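Local atomic coordinates of DisA protein (Sorangium cellulosum, PDB entry 6CCA), a protein that probably transfers methyl groups from S-adenosylmethionine to carbon in a growing polyketide chain, as the gem-dimethylating methyltransferase of the disorazol assembly line. Residues R40-L45 with P389-D394; E203-S208 with Q402-A407. All coordinates share one frame; numbering follows the deposited sequence.

Interaction 1. Residues R40-L45 with P389-D394; sequences RIQPGL and PLQHSD
Q42 reaches L390 and Q391 by setting CG anti to its backbone N (chi1 177°) and then turning about the CB-CG bond (chi2 54°), which brings the primary amide up against the backbone of Q391. Q42 OE1 accepts from Q391 N at 2.8 Å in a nearly straight bond (170°) that falls on a lone pair, and Q42 NE2 donates to Q391 O, also at 2.8 Å, tilted somewhat from that carbonyl plane. The two bonds grip both polar backbone atoms of Q391, much as a neighbouring strand would. Q42 NE2 makes a second bond, 2.9 Å to P43 O; both acceptors, Q391 O and P43 O, lie close to the amide plane of Q42, which helps fix its rotation. One water donates to Q42 OE1 and to Q391 OE1, joining the two glutamines where their amides are steeply inclined to each other. The contact lies at one side of a Rossmann-like methyltransferase fold: the connection between helices 34-41 and 45-52 runs nearly parallel to the chain leaving edge strand 387-389. Towards the interior, the side chains of I41 and L390 cross at about a right angle, with I41 CG2 3.9 Å from L390 CD1, and L204 of helix 196-216 packs on L390. P43 CG meets the H392 ring obliquely, 3.6 Å from H392 NE2, an atom hydrogen-bonded to NE2 of H200; F201 also packs against this imidazole. Further along, past G44 at the N-cap position, L45 CD1 lies 3.7 Å from OD1 of D394, whose carboxylate forms a salt bridge with R49 on helix 45-52.

Interaction 2. Residues E203-S208 with Q402-A407; sequences ELVIKS and QNVILA
L204 meets V404 through its CB, 4.0 Å from V404 CG2, while the rest of its side chain packs towards P43, L390 and H392. Next in sequence, V205 brings CG2 to the same V404 methyl, also at 4.0 Å, the two valines crossing at about a right angle. V404 CG2 is thus shared by two successive helix residues. One turn after L204, S208 points towards the strand, and its OG comes within 3.5 Å of L406 CD2. With chi1 at -57°, S208 OG is turned back to donate to L204 O at 2.9 Å, which gives the buried hydroxyl a partner within the helix despite the apolar surroundings. L204 O also accepts from S208 N at 3.1 Å; the two donors approach from opposite faces of its plane. I41 of helix 34-41 touches both S208 and L406, extending the buried apolar layer. The helix and strand segments run nearly parallel, 15° apart, with their axes 9.2 Å from each other. V404 and L406 project towards the helix from strand 402-409, the antiparallel last long strand, placed between 330-337 and 387-389 and backed by helix 196-216, as in the Rossmann-like fold of class I methyltransferases.

Overall arrangement
Interaction 2 is fully buried, whereas interaction 1 is partly buried and extends outward to exposed residues. Their chemistry follows: aliphatic side chains, with one serine hydroxyl, pack between 203-208 and 402-407, while 40-45 and 389-394 are joined by amide-to-backbone bonds, a water and some apolar contacts. The two are contiguous, with centres about 10 Å apart. Backbone pairing of L390 N with V404 O (2.9 Å) and a probable hydrogen bond from N403 ND2 to L390 O (2.8 Å) tie 389-394 to strand 402-409. Helix 196-216 also touches both segments of interaction 1, so the same helix borders the polar periphery and the apolar interior.

Interaction 1. Residues R40-L45 with P389-D394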
loop_
_atom_site.group_PDB
_atom_site.type_symbol
_atom_site.label_atom_id
_atom_site.label_comp_id
_atom_site.label_asym_id
_atom_site.label_seq_id
_atom_site.Cartn_x
_atom_site.Cartn_y
_atom_site.Cartn_z
ATOM N N ARG A 40 19.850 12.551 -5.584
ATOM C CA ARG A 40 19.020 13.610 -6.078
ATOM C C ARG A 40 17.556 13.424 -5.670
ATOM O O ARG A 40 16.776 14.336 -5.826
ATOM C CB ARG A 40 19.085 13.677 -7.592
ATOM C CG ARG A 40 20.476 14.066 -8.106
ATOM C CD ARG A 40 20.629 13.983 -9.614
ATOM N NE ARG A 40 22.003 14.418 -10.025
ATOM C CZ ARG A 40 22.939 13.691 -10.682
ATOM N NH1 ARG A 40 22.728 12.447 -11.087
ATOM N NH2 ARG A 40 24.133 14.233 -10.970
ATOM N N ILE A 41 17.206 12.236 -5.165
ATOM C CA ILE A 41 15.797 11.933 -4.775
ATOM C C ILE A 41 15.654 11.912 -3.246
ATOM O O ILE A 41 14.631 12.322 -2.721
ATOM C CB ILE A 41 15.383 10.581 -5.408
ATOM C CG1 ILE A 41 15.462 10.639 -6.939
ATOM C CG2 ILE A 41 14.008 10.116 -4.933
ATOM C CD1 ILE A 41 15.494 9.259 -7.553
ATOM N N GLN A 42 16.673 11.379 -2.580
ATOM C CA GLN A 42 16.681 11.268 -1.123
ATOM C C GLN A 42 16.266 12.561 -0.466
ATOM O O GLN A 42 16.892 13.607 -0.665
ATOM C CB GLN A 42 18.089 10.910 -0.657
ATOM C CG GLN A 42 18.311 10.830 0.830
ATOM C CD GLN A 42 17.356 9.916 1.558
ATOM O OE1 GLN A 42 17.229 8.731 1.259
ATOM N NE2 GLN A 42 16.691 10.476 2.550
ATOM N N PRO A 43 15.206 12.522 0.351
ATOM C CA PRO A 43 14.854 13.749 1.037
ATOM C C PRO A 43 15.974 14.186 2.019
ATOM O O PRO A 43 16.570 13.351 2.694
ATOM C CB PRO A 43 13.594 13.380 1.817
ATOM C CG PRO A 43 13.430 11.955 1.739
ATOM C CD PRO A 43 14.240 11.448 0.577
ATOM N N GLY A 44 16.148 15.487 2.137
ATOM C CA GLY A 44 17.056 16.034 3.133
ATOM C C GLY A 44 16.506 16.049 4.559
ATOM O O GLY A 44 15.341 15.721 4.815
ATOM N N LEU A 45 17.335 16.520 5.496
ATOM C CA LEU A 45 16.997 16.413 6.898
ATOM C C LEU A 45 15.767 17.188 7.231
ATOM O O LEU A 45 14.950 16.726 8.024
ATOM C CB LEU A 45 18.201 16.833 7.792
ATOM C CG LEU A 45 18.037 16.782 9.333
ATOM C CD1 LEU A 45 17.499 15.466 9.844
ATOM C CD2 LEU A 45 19.387 17.085 10.032
ATOM N N PRO A 389 15.669 1.593 -0.569
ATOM C CA PRO A 389 14.607 2.113 0.229
ATOM C C PRO A 389 15.098 3.455 0.710
ATOM O O PRO A 389 16.263 3.563 1.217
ATOM C CB PRO A 389 14.473 1.118 1.363
ATOM C CG PRO A 389 15.274 -0.060 0.985
ATOM C CD PRO A 389 16.337 0.450 0.050
ATOM N N LEU A 390 14.320 4.486 0.510
ATOM C CA LEU A 390 14.802 5.835 0.838
ATOM C C LEU A 390 14.926 5.970 2.379
ATOM O O LEU A 390 14.311 5.207 3.121
ATOM C CB LEU A 390 13.947 6.885 0.206
ATOM C CG LEU A 390 14.021 6.899 -1.317
ATOM C CD1 LEU A 390 13.072 7.922 -1.854
ATOM C CD2 LEU A 390 15.469 7.167 -1.765
ATOM N N GLN A 391 15.773 6.883 2.841
ATOM C CA GLN A 391 16.064 6.987 4.279
ATOM C C GLN A 391 15.176 8.054 4.871
ATOM O O GLN A 391 15.037 9.129 4.307
ATOM C CB GLN A 391 17.564 7.391 4.476
ATOM C CG GLN A 391 18.508 6.394 3.912
ATOM C CD GLN A 391 19.959 6.884 4.036
ATOM O OE1 GLN A 391 20.606 7.318 3.035
ATOM N NE2 GLN A 391 20.465 6.870 5.273
ATOM N N HIS A 392 14.591 7.761 6.026
ATOM C CA HIS A 392 13.751 8.687 6.761
ATOM C C HIS A 392 14.066 8.638 8.221
ATOM O O HIS A 392 13.232 8.297 9.066
ATOM C CB HIS A 392 12.254 8.389 6.523
ATOM C CG HIS A 392 11.819 8.730 5.142
ATOM N ND1 HIS A 392 11.962 7.841 4.108
ATOM C CD2 HIS A 392 11.302 9.847 4.609
ATOM C CE1 HIS A 392 11.549 8.408 2.991
ATOM N NE2 HIS A 392 11.134 9.620 3.269
ATOM N N SER A 393 15.319 8.967 8.545
ATOM C CA SER A 393 15.741 8.874 9.975
ATOM C C SER A 393 16.475 10.112 10.466
ATOM O O SER A 393 17.155 10.811 9.699
ATOM C CB SER A 393 16.559 7.587 10.233
ATOM O OG SER A 393 17.638 7.539 9.359
ATOM N N ASP A 394 16.223 10.427 11.728
ATOM C CA ASP A 394 16.809 11.601 12.350
ATOM C C ASP A 394 17.232 11.184 13.757
ATOM O O ASP A 394 16.386 11.135 14.688
ATOM C CB ASP A 394 15.749 12.650 12.460
ATOM C CG ASP A 394 16.188 13.853 13.271
ATOM O OD1 ASP A 394 17.388 14.146 13.278
ATOM O OD2 ASP A 394 15.331 14.549 13.870
HETATM O O HOH W 1 19.397 7.431 0.371
#

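Interaction 2. Residues E203-S208 with Q402-A407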
loop_
_atom_site.group_PDB
_atom_site.type_symbol
_atom_site.label_atom_id
_atom_site.label_comp_id
_atom_site.label_asym_id
_atom_site.label_seq_id
_atom_site.Cartn_x
_atom_site.Cartn_y
_atom_site.Cartn_z
ATOM N N GLU A 203 5.074 12.681 -3.544
ATOM C CA GLU A 203 6.043 13.604 -4.095
ATOM C C GLU A 203 7.367 12.939 -4.346
ATOM O O GLU A 203 7.973 13.245 -5.373
ATOM C CB GLU A 203 6.190 14.878 -3.248
ATOM C CG GLU A 203 4.917 15.733 -3.272
ATOM C CD GLU A 203 4.566 16.348 -4.642
ATOM O OE1 GLU A 203 5.431 16.525 -5.528
ATOM O OE2 GLU A 203 3.365 16.606 -4.855
ATOM N N LEU A 204 7.750 11.978 -3.485
ATOM C CA LEU A 204 8.947 11.187 -3.730
ATOM C C LEU A 204 8.845 10.307 -4.949
ATOM O O LEU A 204 9.806 10.154 -5.679
ATOM C CB LEU A 204 9.360 10.304 -2.514
ATOM C CG LEU A 204 10.035 10.980 -1.353
ATOM C CD1 LEU A 204 10.261 9.932 -0.281
ATOM C CD2 LEU A 204 11.367 11.582 -1.860
ATOM N N VAL A 205 7.667 9.775 -5.252
ATOM C CA VAL A 205 7.540 9.029 -6.504
ATOM C C VAL A 205 7.737 9.960 -7.745
ATOM O O VAL A 205 8.446 9.639 -8.663
ATOM C CB VAL A 205 6.177 8.341 -6.615
ATOM C CG1 VAL A 205 5.870 7.845 -8.044
ATOM C CG2 VAL A 205 5.986 7.259 -5.564
ATOM N N ILE A 206 7.080 11.103 -7.731
ATOM C CA ILE A 206 7.146 12.087 -8.803
ATOM C C ILE A 206 8.603 12.518 -8.980
ATOM O O ILE A 206 9.103 12.566 -10.078
ATOM C CB ILE A 206 6.255 13.298 -8.525
ATOM C CG1 ILE A 206 4.781 12.914 -8.710
ATOM C CG2 ILE A 206 6.525 14.446 -9.536
ATOM C CD1 ILE A 206 3.762 13.952 -8.264
ATOM N N LYS A 207 9.258 12.832 -7.891
ATOM C CA LYS A 207 10.661 13.229 -7.950
ATOM C C LYS A 207 11.506 12.148 -8.607
ATOM O O LYS A 207 12.429 12.442 -9.413
ATOM C CB LYS A 207 11.171 13.491 -6.507
ATOM C CG LYS A 207 12.636 13.966 -6.403
ATOM C CD LYS A 207 12.804 15.199 -7.201
ATOM C CE LYS A 207 14.038 16.024 -6.822
ATOM N NZ LYS A 207 14.307 16.940 -7.992
ATOM N N SER A 208 11.269 10.881 -8.258
ATOM C CA SER A 208 12.023 9.828 -8.838
ATOM C C SER A 208 11.862 9.815 -10.330
ATOM O O SER A 208 12.816 9.582 -11.057
ATOM C CB SER A 208 11.654 8.479 -8.252
ATOM O OG SER A 208 11.797 8.374 -6.823
ATOM N N GLN A 402 5.830 3.596 6.130
ATOM C CA GLN A 402 5.746 3.701 4.680
ATOM C C GLN A 402 7.094 4.112 4.117
ATOM O O GLN A 402 7.946 4.804 4.770
ATOM C CB GLN A 402 4.743 4.784 4.311
ATOM C CG GLN A 402 4.367 4.943 2.871
ATOM C CD GLN A 402 3.173 5.844 2.642
ATOM O OE1 GLN A 402 2.576 6.391 3.569
ATOM N NE2 GLN A 402 2.858 6.056 1.384
ATOM N N ASN A 403 7.328 3.680 2.895
ATOM C CA ASN A 403 8.543 4.090 2.175
ATOM C C ASN A 403 8.399 4.063 0.664
ATOM O O ASN A 403 7.475 3.366 0.134
ATOM C CB ASN A 403 9.748 3.267 2.652
ATOM C CG ASN A 403 11.067 4.054 2.518
ATOM O OD1 ASN A 403 11.074 5.234 2.137
ATOM N ND2 ASN A 403 12.178 3.387 2.828
ATOM N N VAL A 404 9.230 4.843 -0.013
ATOM C CA VAL A 404 9.464 4.657 -1.447
ATOM C C VAL A 404 10.783 3.864 -1.622
ATOM O O VAL A 404 11.817 4.137 -0.955
ATOM C CB VAL A 404 9.458 5.964 -2.170
ATOM C CG1 VAL A 404 10.081 5.854 -3.554
ATOM C CG2 VAL A 404 8.039 6.504 -2.264
ATOM N N ILE A 405 10.729 2.869 -2.475
ATOM C CA ILE A 405 11.825 1.920 -2.730
ATOM C C ILE A 405 12.129 1.918 -4.207
ATOM O O ILE A 405 11.231 1.756 -5.007
ATOM C CB ILE A 405 11.534 0.504 -2.225
ATOM C CG1 ILE A 405 11.119 0.536 -0.726
ATOM C CG2 ILE A 405 12.765 -0.392 -2.428
ATOM C CD1 ILE A 405 9.768 0.016 -0.491
ATOM N N LEU A 406 13.378 2.185 -4.559
ATOM C CA LEU A 406 13.867 2.207 -5.951
ATOM C C LEU A 406 14.773 1.006 -6.194
ATOM O O LEU A 406 15.528 0.610 -5.306
ATOM C CB LEU A 406 14.642 3.482 -6.255
ATOM C CG LEU A 406 13.964 4.796 -5.800
ATOM C CD1 LEU A 406 14.885 5.974 -5.992
ATOM C CD2 LEU A 406 12.715 5.029 -6.542
ATOM N N ALA A 407 14.668 0.399 -7.362
ATOM C CA ALA A 407 15.487 -0.766 -7.673
ATOM C C ALA A 407 15.777 -0.800 -9.192
ATOM O O ALA A 407 14.919 -0.408 -9.992
ATOM C CB ALA A 407 14.734 -1.986 -7.299
#